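Local coordinates for protein coronin (Toxoplasma gondii, PDB 4OZU) that probably binds actin filaments and contributes to parasite invasion and egress, represented here by its WD40 beta-propeller domain, at residues Leu58-Leu63 against Ala73-His78; Ile106-Glu111 against Glu121-Leu126; Ala228-His233 against Tyr295-Gly300; Val234-Phe239 against Glu246-Asp251. One frame throughout, in Å; residues are numbered along the deposited sequence.

How the interactions relate
All four contacts belong to one seven-bladed propeller but hold different joints of it. Interactions 1 and 4 are buried strand pairings within single blades; interaction 1 packs aliphatic side chains, whereas interaction 4 adds an indole-to-hydroxyl bond and phenyl-edge contacts. Interaction 2, also within a blade, is partly exposed and carries a bulge and a bridging water. Interaction 3 joins two blades, chiefly through water and van der Waals contact. Interactions 1 and 2 touch where Ile75 meets Trp107; interactions 3 and 4 touch where His233 adjoins Trp250 and where Tyr297 of the next blade packs on Ile249. The two pairs lie on opposite sides of the chain's centre, with centres about 34 to 35 Å apart.

Interaction 1: residues Leu58-Leu63 against Ala73-His78; sequences LGILRL and AKIKGH
Peptide units are the flat groups that meet here: Leu58 and Ile75 form an antiparallel hydrogen-bonded pair in which each N-H lies in the carbonyl plane of its partner. The lengths match, with Leu58 N 2.9 Å from Ile75 O and Ile75 N 2.9 Å from Leu58 O. Two residues along, Ile60 pairs with Ala73 less evenly, because Ile60 N is tilted 35° from the carbonyl plane of Ala73, yet it still lies 2.9 Å from Ala73 O. Between these pairs Gly59 faces Lys74, and Gly59 CA approaches Ala73 O at 3.5 Å as a CA-H...O contact.

Leu58, Ile60, Ala73 and Ile75 share one face of the sheet. Leu58 and Ile75 run side by side, CB to CB 3.9 Å. The outer torsion of Ile75 is extended (chi2 179°), which carries CD1 across to Ile60 CG1 at 3.7 Å. Ile60 CB also rests against Ala73 CB, 4.1 Å away. This apolar face is covered by the next sheet, where Leu95 touches both Leu58 and Ile75. Lys74 is on the other face, in a cation-pi contact with Trp50.

Strand 73-75 thus pairs with strand 58-62 toward the outer side of a blade, then leads through Gly77 and His78 into the next one, the linkage by which WD40 repeats interlock successive blades of a beta-propeller.

Interaction 2: residues Ile106-Glu111 against Glu121-Leu126; sequences IWQLPE and EPIATL
Trp107 turns its CG to the side opposite its carbonyl carbon (chi1 -59°), which lays the six-membered ring of its indole against Pro122, while Ile123 holds CG1 between its backbone N and carbonyl carbon (chi1 60°), directing that branch at Ile106. The proline contact is a CH-pi interaction: Pro122 CG sits over one face of the indole, offset toward the rim, 3.9 Å from the centroid of the Trp107 six-membered ring. Pro122 and Trp107 lie side by side and point the same way.

Ile106 meets several partners with different branches. Its CG2 packs on Ile123 CG1 at 3.9 Å, its CG1 on Ala124 CB at 3.8 Å, and its CD1 approaches Leu126. The other branch of Ile123 turns toward Gln108, with Ile123 CG2 3.5 Å from Gln108 CB.

Backbone bonds define the irregularity. Ile106 N is 2.8 Å from Ala124 O in a nearly straight bond (177°), but Ile106 O receives Ile123 N at 2.8 Å and, weakly, Ala124 N at 3.5 Å. Beyond this point the strands part, and a water joins Gln108 N to Glu121 O.

Two residues facing one make this a classic beta bulge at the start of the outer strand of a blade. Trp107 NE1 bonds Thr97 OG1, which His78 NE2 also bonds, a Trp-Thr-His chain consistent with the hydrogen-bond network of WD40 repeats.

Interaction 3: residues Ala228-His233 against Tyr295-Gly300; sequences AGRDGH and YQYHGG
Van der Waals contact is centred on Tyr297, whose hydroxyl end meets both Arg230 and His233, the histidine roughly ahead of it and the arginine to one side. Tyr297 OH lies 3.4 Å from Arg230 CG and 3.5 Å from His233 CD2, and farther in Tyr297 CE2 comes within 3.8 Å of Gly229 CA. The tyrosine gets there with CG anti to its backbone N (chi1 -172°).

Water supplies the polar links between the segments. Ala228 O accepts from two waters: one is in turn bonded by Gly300 N, the other at longer range by Gly299 N. The first of these also rests over the centre of one face of the Tyr297 ring, 3.4 Å above its plane.

Hydrogen bonds inside residues 228-233 help to shape what is presented to the partner. Arg230 NH1 bonds Gly229 O (2.9 Å), which accompanies the bend of the arginine chain (chi2 -62°) that places one guanidinium face against Gly300 N. His233 ND1 similarly bonds Asp231 O at 2.9 Å. Gly232 takes positive phi (70°) within a type II beta turn spanning Arg230 to His233.

The contact sets the loop before strand 233-239 against the end of strand 291-298 and its Gly299-Gly300 turn, an interface between adjacent blades of the beta-propeller.

Interaction 4: residues Val234-Phe239 against Glu246-Asp251; sequences VFTTGF and EMAIWD
Trp250 brings the NE1 edge of its indole onto the hydroxyl of Thr236, the two side chains crossing at about a right angle. NE1 donates to Thr236 OG1 at 2.9 Å and 168°, with OG1 6° from the ring plane, so the bond fixes the indole's rotation. Thr236 presents this oxygen with OG1 between its backbone N and carbonyl carbon (chi1 59°), where Ala248 CB also packs on it at 3.6 Å. Thr236 OG1 bonds His213 NE2 as well, and His213 ND1 bonds Glu246 OE2, which His261 NE2 grips too. This buried Trp-Thr-His-acid chain is consistent with the hydrogen-bonded tetrad of WD40 blades, here built on the hairpin of strands 233-239 and 245-251.

Alternating backbone pairs carry the register: Val234 with Trp250, Thr236 with Ala248 and Gly238 with Glu246 are the hydrogen-bonded ones.

The reverse face is largely apolar. Ile249 CG1 meets the Phe235 ring at its edge, 4.0 Å from Phe235 CD1, and Met247 CB approaches Phe235 CZ at 3.5 Å. In a Met-aromatic contact, Met247 SD lies at the Phe235 ring edge, 4.8 Å from the centroid. Thr237 OG1, on the same face, bonds Leu271 O of the next sheet.

Interaction 1: residues Leu58-Leu63 against Ala73-His78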
loop_
_atom_site.group_PDB
_atom_site.type_symbol
_atom_site.label_atom_id
_atom_site.label_comp_id
_atom_site.label_asym_id
_atom_site.label_seq_id
_atom_site.Cartn_x
_atom_site.Cartn_y
_atom_site.Cartn_z
ATOM N N LEU A 58 -1.664 15.151 -9.809
ATOM C CA LEU A 58 -0.624 14.251 -9.356
ATOM C C LEU A 58 0.707 14.689 -9.945
ATOM O O LEU A 58 0.820 14.879 -11.156
ATOM C CB LEU A 58 -0.957 12.826 -9.784
ATOM C CG LEU A 58 -0.460 11.645 -8.960
ATOM C CD1 LEU A 58 -0.940 11.716 -7.519
ATOM C CD2 LEU A 58 -0.942 10.369 -9.626
ATOM N N GLY A 59 1.703 14.880 -9.087
ATOM C CA GLY A 59 3.065 15.071 -9.544
ATOM C C GLY A 59 3.692 13.708 -9.758
ATOM O O GLY A 59 3.518 12.812 -8.930
ATOM N N ILE A 60 4.396 13.547 -10.876
ATOM C CA ILE A 60 5.086 12.300 -11.186
ATOM C C ILE A 60 6.587 12.556 -11.295
ATOM O O ILE A 60 7.053 13.257 -12.201
ATOM C CB ILE A 60 4.553 11.656 -12.494
ATOM C CG1 ILE A 60 3.066 11.319 -12.366
ATOM C CG2 ILE A 60 5.342 10.397 -12.844
ATOM C CD1 ILE A 60 2.741 10.275 -11.309
ATOM N N LEU A 61 7.329 11.989 -10.346
ATOM C CA LEU A 61 8.778 12.134 -10.274
ATOM C C LEU A 61 9.438 10.822 -10.644
ATOM O O LEU A 61 8.855 9.758 -10.439
ATOM C CB LEU A 61 9.222 12.535 -8.866
ATOM C CG LEU A 61 8.864 13.914 -8.314
ATOM C CD1 LEU A 61 7.373 14.061 -8.065
ATOM C CD2 LEU A 61 9.642 14.146 -7.030
ATOM N N ARG A 62 10.652 10.885 -11.172
ATOM C CA ARG A 62 11.444 9.675 -11.336
ATOM C C ARG A 62 12.177 9.379 -10.034
ATOM O O ARG A 62 12.829 10.252 -9.464
ATOM C CB ARG A 62 12.427 9.812 -12.498
ATOM C CG ARG A 62 11.740 9.890 -13.856
ATOM C CD ARG A 62 12.709 9.701 -15.017
ATOM N NE ARG A 62 13.332 8.377 -14.993
ATOM C CZ ARG A 62 14.585 8.126 -14.615
ATOM N NH1 ARG A 62 15.395 9.108 -14.228
ATOM N NH2 ARG A 62 15.038 6.879 -14.632
ATOM N N LEU A 63 12.048 8.138 -9.567
ATOM C CA LEU A 63 12.680 7.688 -8.333
ATOM C C LEU A 63 14.182 7.977 -8.328
ATOM O O LEU A 63 14.747 8.368 -7.307
ATOM C CB LEU A 63 12.417 6.189 -8.146
ATOM C CG LEU A 63 12.880 5.512 -6.859
ATOM C CD1 LEU A 63 12.172 6.083 -5.657
ATOM C CD2 LEU A 63 12.635 4.017 -6.957
ATOM N N ALA A 73 6.372 15.717 -13.859
ATOM C CA ALA A 73 5.315 15.570 -14.844
ATOM C C ALA A 73 3.979 15.710 -14.115
ATOM O O ALA A 73 3.925 15.563 -12.892
ATOM C CB ALA A 73 5.423 14.232 -15.550
ATOM N N LYS A 74 2.911 15.998 -14.855
ATOM C CA LYS A 74 1.614 16.275 -14.244
ATOM C C LYS A 74 0.501 15.389 -14.781
ATOM O O LYS A 74 0.372 15.189 -15.987
ATOM C CB LYS A 74 1.221 17.733 -14.466
ATOM C CG LYS A 74 2.260 18.740 -14.029
ATOM C CD LYS A 74 2.443 18.748 -12.528
ATOM C CE LYS A 74 3.407 19.850 -12.124
ATOM N NZ LYS A 74 3.626 19.882 -10.662
ATOM N N ILE A 75 -0.314 14.878 -13.866
ATOM C CA ILE A 75 -1.534 14.176 -14.224
ATOM C C ILE A 75 -2.712 14.988 -13.695
ATOM O O ILE A 75 -2.820 15.216 -12.491
ATOM C CB ILE A 75 -1.544 12.738 -13.653
ATOM C CG1 ILE A 75 -0.407 11.928 -14.276
ATOM C CG2 ILE A 75 -2.892 12.055 -13.915
ATOM C CD1 ILE A 75 -0.306 10.498 -13.769
ATOM N N LYS A 76 -3.580 15.434 -14.602
ATOM C CA LYS A 76 -4.731 16.267 -14.239
ATOM C C LYS A 76 -6.028 15.446 -14.339
ATOM O O LYS A 76 -6.138 14.400 -13.708
ATOM C CB LYS A 76 -4.776 17.511 -15.127
ATOM C CG LYS A 76 -3.515 18.366 -15.027
ATOM C CD LYS A 76 -3.656 19.675 -15.789
ATOM C CE LYS A 76 -2.396 20.524 -15.688
ATOM N NZ LYS A 76 -2.108 20.956 -14.292
ATOM N N GLY A 77 -7.009 15.913 -15.106
ATOM C CA GLY A 77 -8.230 15.146 -15.315
ATOM C C GLY A 77 -9.209 15.192 -14.152
ATOM O O GLY A 77 -10.408 15.406 -14.352
ATOM N N HIS A 78 -8.702 14.991 -12.939
ATOM C CA HIS A 78 -9.528 15.037 -11.733
ATOM C C HIS A 78 -10.233 16.379 -11.586
ATOM O O HIS A 78 -9.673 17.415 -11.933
ATOM C CB HIS A 78 -8.679 14.779 -10.485
ATOM C CG HIS A 78 -7.694 13.665 -10.640
ATOM N ND1 HIS A 78 -6.376 13.880 -10.984
ATOM C CD2 HIS A 78 -7.831 12.326 -10.494
ATOM C CE1 HIS A 78 -5.745 12.721 -11.044
ATOM N NE2 HIS A 78 -6.606 11.763 -10.750
#

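Interaction 2: residues Ile106-Glu111 against Glu121-Leu126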
loop_
_atom_site.group_PDB
_atom_site.type_symbol
_atom_site.label_atom_id
_atom_site.label_comp_id
_atom_site.label_asym_id
_atom_site.label_seq_id
_atom_site.Cartn_x
_atom_site.Cartn_y
_atom_site.Cartn_z
ATOM N N ILE A 106 -7.826 5.361 -14.674
ATOM C CA ILE A 106 -6.637 4.581 -15.004
ATOM C C ILE A 106 -5.796 5.406 -15.966
ATOM O O ILE A 106 -6.295 5.899 -16.977
ATOM C CB ILE A 106 -6.977 3.214 -15.647
ATOM C CG1 ILE A 106 -8.075 2.487 -14.859
ATOM C CG2 ILE A 106 -5.729 2.350 -15.737
ATOM C CD1 ILE A 106 -7.778 2.300 -13.395
ATOM N N TRP A 107 -4.520 5.554 -15.639
ATOM C CA TRP A 107 -3.614 6.404 -16.393
ATOM C C TRP A 107 -2.503 5.596 -17.048
ATOM O O TRP A 107 -2.042 4.608 -16.483
ATOM C CB TRP A 107 -2.995 7.447 -15.472
ATOM C CG TRP A 107 -3.985 8.321 -14.797
ATOM C CD1 TRP A 107 -4.441 8.203 -13.519
ATOM C CD2 TRP A 107 -4.637 9.470 -15.354
ATOM N NE1 TRP A 107 -5.336 9.208 -13.243
ATOM C CE2 TRP A 107 -5.476 9.997 -14.353
ATOM C CE3 TRP A 107 -4.593 10.100 -16.599
ATOM C CZ2 TRP A 107 -6.265 11.122 -14.562
ATOM C CZ3 TRP A 107 -5.374 11.220 -16.804
ATOM C CH2 TRP A 107 -6.200 11.719 -15.789
ATOM N N GLN A 108 -2.075 6.030 -18.230
ATOM C CA GLN A 108 -0.915 5.451 -18.899
ATOM C C GLN A 108 0.117 6.527 -19.209
ATOM O O GLN A 108 -0.099 7.381 -20.075
ATOM C CB GLN A 108 -1.323 4.737 -20.185
ATOM C CG GLN A 108 -0.183 3.966 -20.833
ATOM C CD GLN A 108 -0.641 3.115 -21.997
ATOM O OE1 GLN A 108 -1.632 3.426 -22.656
ATOM N NE2 GLN A 108 0.077 2.030 -22.252
ATOM N N LEU A 109 1.243 6.481 -18.503
ATOM C CA LEU A 109 2.331 7.434 -18.728
ATOM C C LEU A 109 3.010 7.194 -20.073
ATOM O O LEU A 109 3.031 6.066 -20.567
ATOM C CB LEU A 109 3.365 7.338 -17.602
ATOM C CG LEU A 109 2.869 7.784 -16.226
ATOM C CD1 LEU A 109 3.751 7.226 -15.132
ATOM C CD2 LEU A 109 2.818 9.301 -16.144
ATOM N N PRO A 110 3.582 8.251 -20.672
ATOM C CA PRO A 110 4.318 8.064 -21.924
ATOM C C PRO A 110 5.596 7.272 -21.697
ATOM O O PRO A 110 5.969 7.065 -20.540
ATOM C CB PRO A 110 4.633 9.498 -22.368
ATOM C CG PRO A 110 4.662 10.279 -21.102
ATOM C CD PRO A 110 3.618 9.654 -20.218
ATOM N N GLU A 111 6.247 6.833 -22.770
ATOM C CA GLU A 111 7.506 6.104 -22.650
ATOM C C GLU A 111 8.545 6.948 -21.916
ATOM O O GLU A 111 9.218 6.466 -21.004
ATOM C CB GLU A 111 8.038 5.702 -24.027
ATOM C CG GLU A 111 7.986 4.204 -24.299
ATOM C CD GLU A 111 8.828 3.793 -25.497
ATOM O OE1 GLU A 111 9.996 4.228 -25.586
ATOM O OE2 GLU A 111 8.321 3.036 -26.352
ATOM N N GLU A 121 -6.116 12.902 -20.176
ATOM C CA GLU A 121 -7.094 11.864 -20.497
ATOM C C GLU A 121 -6.684 10.498 -19.948
ATOM O O GLU A 121 -5.635 9.974 -20.310
ATOM C CB GLU A 121 -7.282 11.768 -22.011
ATOM C CG GLU A 121 -7.865 13.025 -22.651
ATOM C CD GLU A 121 -9.352 13.202 -22.377
ATOM O OE1 GLU A 121 -9.921 12.424 -21.580
ATOM O OE2 GLU A 121 -9.955 14.121 -22.971
ATOM N N PRO A 122 -7.507 9.912 -19.061
ATOM C CA PRO A 122 -7.230 8.535 -18.641
ATOM C C PRO A 122 -7.467 7.542 -19.769
ATOM O O PRO A 122 -8.239 7.842 -20.680
ATOM C CB PRO A 122 -8.230 8.290 -17.503
ATOM C CG PRO A 122 -8.832 9.608 -17.177
ATOM C CD PRO A 122 -8.697 10.463 -18.394
ATOM N N ILE A 123 -6.822 6.381 -19.712
ATOM C CA ILE A 123 -7.080 5.331 -20.696
ATOM C C ILE A 123 -8.365 4.578 -20.346
ATOM O O ILE A 123 -8.961 3.912 -21.193
ATOM C CB ILE A 123 -5.904 4.333 -20.799
ATOM C CG1 ILE A 123 -5.637 3.653 -19.452
ATOM C CG2 ILE A 123 -4.658 5.048 -21.308
ATOM C CD1 ILE A 123 -4.686 2.484 -19.550
ATOM N N ALA A 124 -8.782 4.690 -19.091
ATOM C CA ALA A 124 -10.057 4.137 -18.646
ATOM C C ALA A 124 -10.627 5.015 -17.537
ATOM O O ALA A 124 -9.906 5.425 -16.621
ATOM C CB ALA A 124 -9.892 2.690 -18.164
ATOM N N THR A 125 -11.917 5.315 -17.654
ATOM C CA THR A 125 -12.635 6.125 -16.682
ATOM C C THR A 125 -13.740 5.260 -16.077
ATOM O O THR A 125 -14.700 4.912 -16.759
ATOM C CB THR A 125 -13.223 7.397 -17.327
ATOM O OG1 THR A 125 -12.157 8.189 -17.868
ATOM C CG2 THR A 125 -13.988 8.223 -16.309
ATOM N N LEU A 126 -13.580 4.907 -14.804
ATOM C CA LEU A 126 -14.464 3.951 -14.135
ATOM C C LEU A 126 -15.483 4.680 -13.272
ATOM O O LEU A 126 -15.153 5.192 -12.202
ATOM C CB LEU A 126 -13.646 2.973 -13.288
ATOM C CG LEU A 126 -12.418 2.366 -13.965
ATOM C CD1 LEU A 126 -11.798 1.328 -13.054
ATOM C CD2 LEU A 126 -12.769 1.761 -15.317
HETATM O O HOH W 1 -3.548 8.139 -19.598
#

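Interaction 3: residues Ala228-His233 against Tyr295-Gly300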
loop_
_atom_site.group_PDB
_atom_site.type_symbol
_atom_site.label_atom_id
_atom_site.label_comp_id
_atom_site.label_asym_id
_atom_site.label_seq_id
_atom_site.Cartn_x
_atom_site.Cartn_y
_atom_site.Cartn_z
ATOM N N ALA A 228 6.265 -14.887 3.483
ATOM C CA ALA A 228 6.726 -14.860 4.866
ATOM C C ALA A 228 5.578 -14.978 5.844
ATOM O O ALA A 228 5.794 -15.245 7.028
ATOM C CB ALA A 228 7.513 -13.573 5.140
ATOM N N GLY A 229 4.364 -14.764 5.352
ATOM C CA GLY A 229 3.193 -14.723 6.209
ATOM C C GLY A 229 2.537 -16.073 6.412
ATOM O O GLY A 229 3.182 -17.113 6.336
ATOM N N ARG A 230 1.240 -16.048 6.699
ATOM C CA ARG A 230 0.469 -17.271 6.887
ATOM C C ARG A 230 -0.822 -17.195 6.091
ATOM O O ARG A 230 -1.490 -16.164 6.080
ATOM C CB ARG A 230 0.179 -17.500 8.372
ATOM C CG ARG A 230 1.394 -17.918 9.188
ATOM C CD ARG A 230 1.941 -19.250 8.690
ATOM N NE ARG A 230 3.065 -19.759 9.471
ATOM C CZ ARG A 230 4.346 -19.508 9.211
ATOM N NH1 ARG A 230 4.698 -18.724 8.197
ATOM N NH2 ARG A 230 5.283 -20.041 9.978
ATOM N N ASP A 231 -1.171 -18.294 5.424
ATOM C CA ASP A 231 -2.309 -18.300 4.512
ATOM C C ASP A 231 -3.560 -17.819 5.221
ATOM O O ASP A 231 -3.852 -18.233 6.339
ATOM C CB ASP A 231 -2.554 -19.695 3.926
ATOM C CG ASP A 231 -3.497 -19.669 2.721
ATOM O OD1 ASP A 231 -4.733 -19.570 2.903
ATOM O OD2 ASP A 231 -2.998 -19.756 1.580
ATOM N N GLY A 232 -4.272 -16.916 4.563
ATOM C CA GLY A 232 -5.540 -16.420 5.059
ATOM C C GLY A 232 -5.467 -15.542 6.287
ATOM O O GLY A 232 -6.496 -15.279 6.910
ATOM N N HIS A 233 -4.271 -15.078 6.640
ATOM C CA HIS A 233 -4.129 -14.200 7.800
ATOM C C HIS A 233 -4.160 -12.722 7.407
ATOM O O HIS A 233 -3.615 -12.323 6.376
ATOM C CB HIS A 233 -2.847 -14.519 8.570
ATOM C CG HIS A 233 -2.946 -15.757 9.405
ATOM N ND1 HIS A 233 -3.323 -16.979 8.886
ATOM C CD2 HIS A 233 -2.742 -15.961 10.728
ATOM C CE1 HIS A 233 -3.336 -17.882 9.849
ATOM N NE2 HIS A 233 -2.988 -17.291 10.979
ATOM N N TYR A 295 7.952 -4.415 12.962
ATOM C CA TYR A 295 7.926 -5.744 13.540
ATOM C C TYR A 295 8.310 -6.721 12.447
ATOM O O TYR A 295 8.211 -6.384 11.265
ATOM C CB TYR A 295 6.525 -6.090 14.056
ATOM C CG TYR A 295 5.944 -5.103 15.033
ATOM C CD1 TYR A 295 5.370 -3.916 14.600
ATOM C CD2 TYR A 295 5.955 -5.367 16.390
ATOM C CE1 TYR A 295 4.833 -3.012 15.506
ATOM C CE2 TYR A 295 5.426 -4.476 17.301
ATOM C CZ TYR A 295 4.869 -3.301 16.855
ATOM O OH TYR A 295 4.341 -2.426 17.773
ATOM N N GLN A 296 8.722 -7.927 12.821
ATOM C CA GLN A 296 8.778 -9.010 11.847
ATOM C C GLN A 296 7.774 -10.083 12.190
ATOM O O GLN A 296 7.734 -10.571 13.314
ATOM C CB GLN A 296 10.162 -9.644 11.751
ATOM C CG GLN A 296 10.242 -10.555 10.530
ATOM C CD GLN A 296 11.523 -11.345 10.425
ATOM O OE1 GLN A 296 12.142 -11.700 11.430
ATOM N NE2 GLN A 296 11.927 -11.639 9.191
ATOM N N TYR A 297 6.972 -10.440 11.193
ATOM C CA TYR A 297 6.085 -11.589 11.265
ATOM C C TYR A 297 6.859 -12.767 10.699
ATOM O O TYR A 297 7.136 -12.815 9.503
ATOM C CB TYR A 297 4.805 -11.321 10.483
ATOM C CG TYR A 297 3.700 -12.348 10.626
ATOM C CD1 TYR A 297 3.344 -12.856 11.865
ATOM C CD2 TYR A 297 2.966 -12.753 9.518
ATOM C CE1 TYR A 297 2.316 -13.778 11.988
ATOM C CE2 TYR A 297 1.946 -13.669 9.631
ATOM C CZ TYR A 297 1.620 -14.173 10.863
ATOM O OH TYR A 297 0.592 -15.075 10.966
ATOM N N HIS A 298 7.240 -13.691 11.574
ATOM C CA HIS A 298 8.120 -14.790 11.204
ATOM C C HIS A 298 7.733 -16.031 11.980
ATOM O O HIS A 298 7.551 -15.974 13.196
ATOM C CB HIS A 298 9.579 -14.422 11.479
ATOM C CG HIS A 298 10.568 -15.423 10.965
ATOM N ND1 HIS A 298 10.997 -15.440 9.655
ATOM C CD2 HIS A 298 11.218 -16.438 11.587
ATOM C CE1 HIS A 298 11.865 -16.424 9.491
ATOM N NE2 HIS A 298 12.018 -17.041 10.647
ATOM N N GLY A 299 7.593 -17.150 11.281
ATOM C CA GLY A 299 7.229 -18.393 11.931
ATOM C C GLY A 299 5.879 -18.307 12.619
ATOM O O GLY A 299 5.622 -19.039 13.569
ATOM N N GLY A 300 5.022 -17.407 12.143
ATOM C CA GLY A 300 3.690 -17.247 12.703
ATOM C C GLY A 300 3.655 -16.382 13.951
ATOM O O GLY A 300 2.603 -16.231 14.578
HETATM O O HOH W 2 4.900 -15.635 9.706
HETATM O O HOH W 3 7.937 -16.512 8.065
#

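Interaction 4: residues Val234-Phe239 against Glu246-Asp251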
loop_
_atom_site.group_PDB
_atom_site.type_symbol
_atom_site.label_atom_id
_atom_site.label_comp_id
_atom_site.label_asym_id
_atom_site.label_seq_id
_atom_site.Cartn_x
_atom_site.Cartn_y
_atom_site.Cartn_z
ATOM N N VAL A 234 -4.813 -11.934 8.257
ATOM C CA VAL A 234 -5.003 -10.501 8.064
ATOM C C VAL A 234 -4.546 -9.780 9.320
ATOM O O VAL A 234 -4.685 -10.308 10.420
ATOM C CB VAL A 234 -6.481 -10.148 7.777
ATOM C CG1 VAL A 234 -6.688 -8.630 7.731
ATOM C CG2 VAL A 234 -6.926 -10.771 6.482
ATOM N N PHE A 235 -3.999 -8.583 9.138
ATOM C CA PHE A 235 -3.477 -7.760 10.234
ATOM C C PHE A 235 -4.291 -6.483 10.349
ATOM O O PHE A 235 -4.546 -5.848 9.335
ATOM C CB PHE A 235 -2.014 -7.405 9.979
ATOM C CG PHE A 235 -1.381 -6.565 11.064
ATOM C CD1 PHE A 235 -0.920 -7.150 12.231
ATOM C CD2 PHE A 235 -1.224 -5.195 10.898
ATOM C CE1 PHE A 235 -0.322 -6.387 13.217
ATOM C CE2 PHE A 235 -0.634 -4.429 11.884
ATOM C CZ PHE A 235 -0.178 -5.029 13.043
ATOM N N THR A 236 -4.696 -6.101 11.561
ATOM C CA THR A 236 -5.387 -4.826 11.754
ATOM C C THR A 236 -4.704 -3.966 12.792
ATOM O O THR A 236 -4.066 -4.476 13.716
ATOM C CB THR A 236 -6.864 -5.004 12.198
ATOM O OG1 THR A 236 -6.914 -5.731 13.432
ATOM C CG2 THR A 236 -7.669 -5.729 11.144
ATOM N N THR A 237 -4.835 -2.654 12.602
ATOM C CA THR A 237 -4.541 -1.663 13.628
ATOM C C THR A 237 -5.837 -0.986 13.999
ATOM O O THR A 237 -6.760 -0.920 13.192
ATOM C CB THR A 237 -3.561 -0.583 13.155
ATOM O OG1 THR A 237 -4.186 0.193 12.124
ATOM C CG2 THR A 237 -2.277 -1.196 12.631
ATOM N N GLY A 238 -5.896 -0.450 15.202
ATOM C CA GLY A 238 -7.084 0.240 15.640
ATOM C C GLY A 238 -6.899 0.763 17.038
ATOM O O GLY A 238 -5.770 0.937 17.506
ATOM N N PHE A 239 -8.014 1.015 17.703
ATOM C CA PHE A 239 -7.987 1.616 19.022
ATOM C C PHE A 239 -8.772 0.765 20.011
ATOM O O PHE A 239 -9.821 0.204 19.675
ATOM C CB PHE A 239 -8.542 3.037 18.958
ATOM C CG PHE A 239 -7.710 3.971 18.122
ATOM C CD1 PHE A 239 -7.748 3.904 16.739
ATOM C CD2 PHE A 239 -6.880 4.906 18.720
ATOM C CE1 PHE A 239 -6.976 4.757 15.964
ATOM C CE2 PHE A 239 -6.111 5.769 17.951
ATOM C CZ PHE A 239 -6.159 5.693 16.573
ATOM N N GLU A 246 -3.586 -0.173 19.143
ATOM C CA GLU A 246 -3.346 -1.598 19.292
ATOM C C GLU A 246 -3.418 -2.300 17.947
ATOM O O GLU A 246 -3.756 -1.695 16.934
ATOM C CB GLU A 246 -4.363 -2.206 20.255
ATOM C CG GLU A 246 -5.797 -1.950 19.842
ATOM C CD GLU A 246 -6.798 -2.538 20.813
ATOM O OE1 GLU A 246 -6.540 -2.496 22.034
ATOM O OE2 GLU A 246 -7.837 -3.053 20.349
ATOM N N MET A 247 -3.117 -3.590 17.941
ATOM C CA MET A 247 -3.102 -4.354 16.706
ATOM C C MET A 247 -3.560 -5.777 16.950
ATOM O O MET A 247 -3.564 -6.255 18.085
ATOM C CB MET A 247 -1.704 -4.366 16.099
ATOM C CG MET A 247 -0.663 -4.946 17.026
ATOM S SD MET A 247 1.014 -4.786 16.389
ATOM C CE MET A 247 1.961 -5.317 17.814
ATOM N N ALA A 248 -3.934 -6.447 15.869
ATOM C CA ALA A 248 -4.396 -7.820 15.949
ATOM C C ALA A 248 -4.061 -8.581 14.681
ATOM O O ALA A 248 -4.006 -8.006 13.592
ATOM C CB ALA A 248 -5.888 -7.866 16.208
ATOM N N ILE A 249 -3.815 -9.877 14.857
ATOM C CA ILE A 249 -3.669 -10.826 13.758
ATOM C C ILE A 249 -4.905 -11.718 13.747
ATOM O O ILE A 249 -5.323 -12.214 14.795
ATOM C CB ILE A 249 -2.395 -11.685 13.902
ATOM C CG1 ILE A 249 -1.147 -10.808 13.763
ATOM C CG2 ILE A 249 -2.384 -12.820 12.862
ATOM C CD1 ILE A 249 0.159 -11.538 14.006
ATOM N N TRP A 250 -5.483 -11.895 12.563
ATOM C CA TRP A 250 -6.695 -12.681 12.380
ATOM C C TRP A 250 -6.464 -13.791 11.389
ATOM O O TRP A 250 -5.795 -13.603 10.376
ATOM C CB TRP A 250 -7.848 -11.815 11.875
ATOM C CG TRP A 250 -8.046 -10.604 12.682
ATOM C CD1 TRP A 250 -7.377 -9.417 12.560
ATOM C CD2 TRP A 250 -8.969 -10.439 13.762
ATOM N NE1 TRP A 250 -7.834 -8.525 13.492
ATOM C CE2 TRP A 250 -8.806 -9.128 14.247
ATOM C CE3 TRP A 250 -9.910 -11.273 14.366
ATOM C CZ2 TRP A 250 -9.555 -8.632 15.307
ATOM C CZ3 TRP A 250 -10.651 -10.781 15.414
ATOM C CH2 TRP A 250 -10.473 -9.470 15.877
ATOM N N ASP A 251 -7.061 -14.931 11.694
ATOM C CA ASP A 251 -7.128 -16.071 10.797
ATOM C C ASP A 251 -8.532 -16.111 10.208
ATOM O O ASP A 251 -9.502 -16.347 10.928
ATOM C CB ASP A 251 -6.811 -17.354 11.561
ATOM C CG ASP A 251 -6.886 -18.598 10.697
ATOM O OD1 ASP A 251 -7.238 -18.502 9.500
ATOM O OD2 ASP A 251 -6.589 -19.687 11.229
#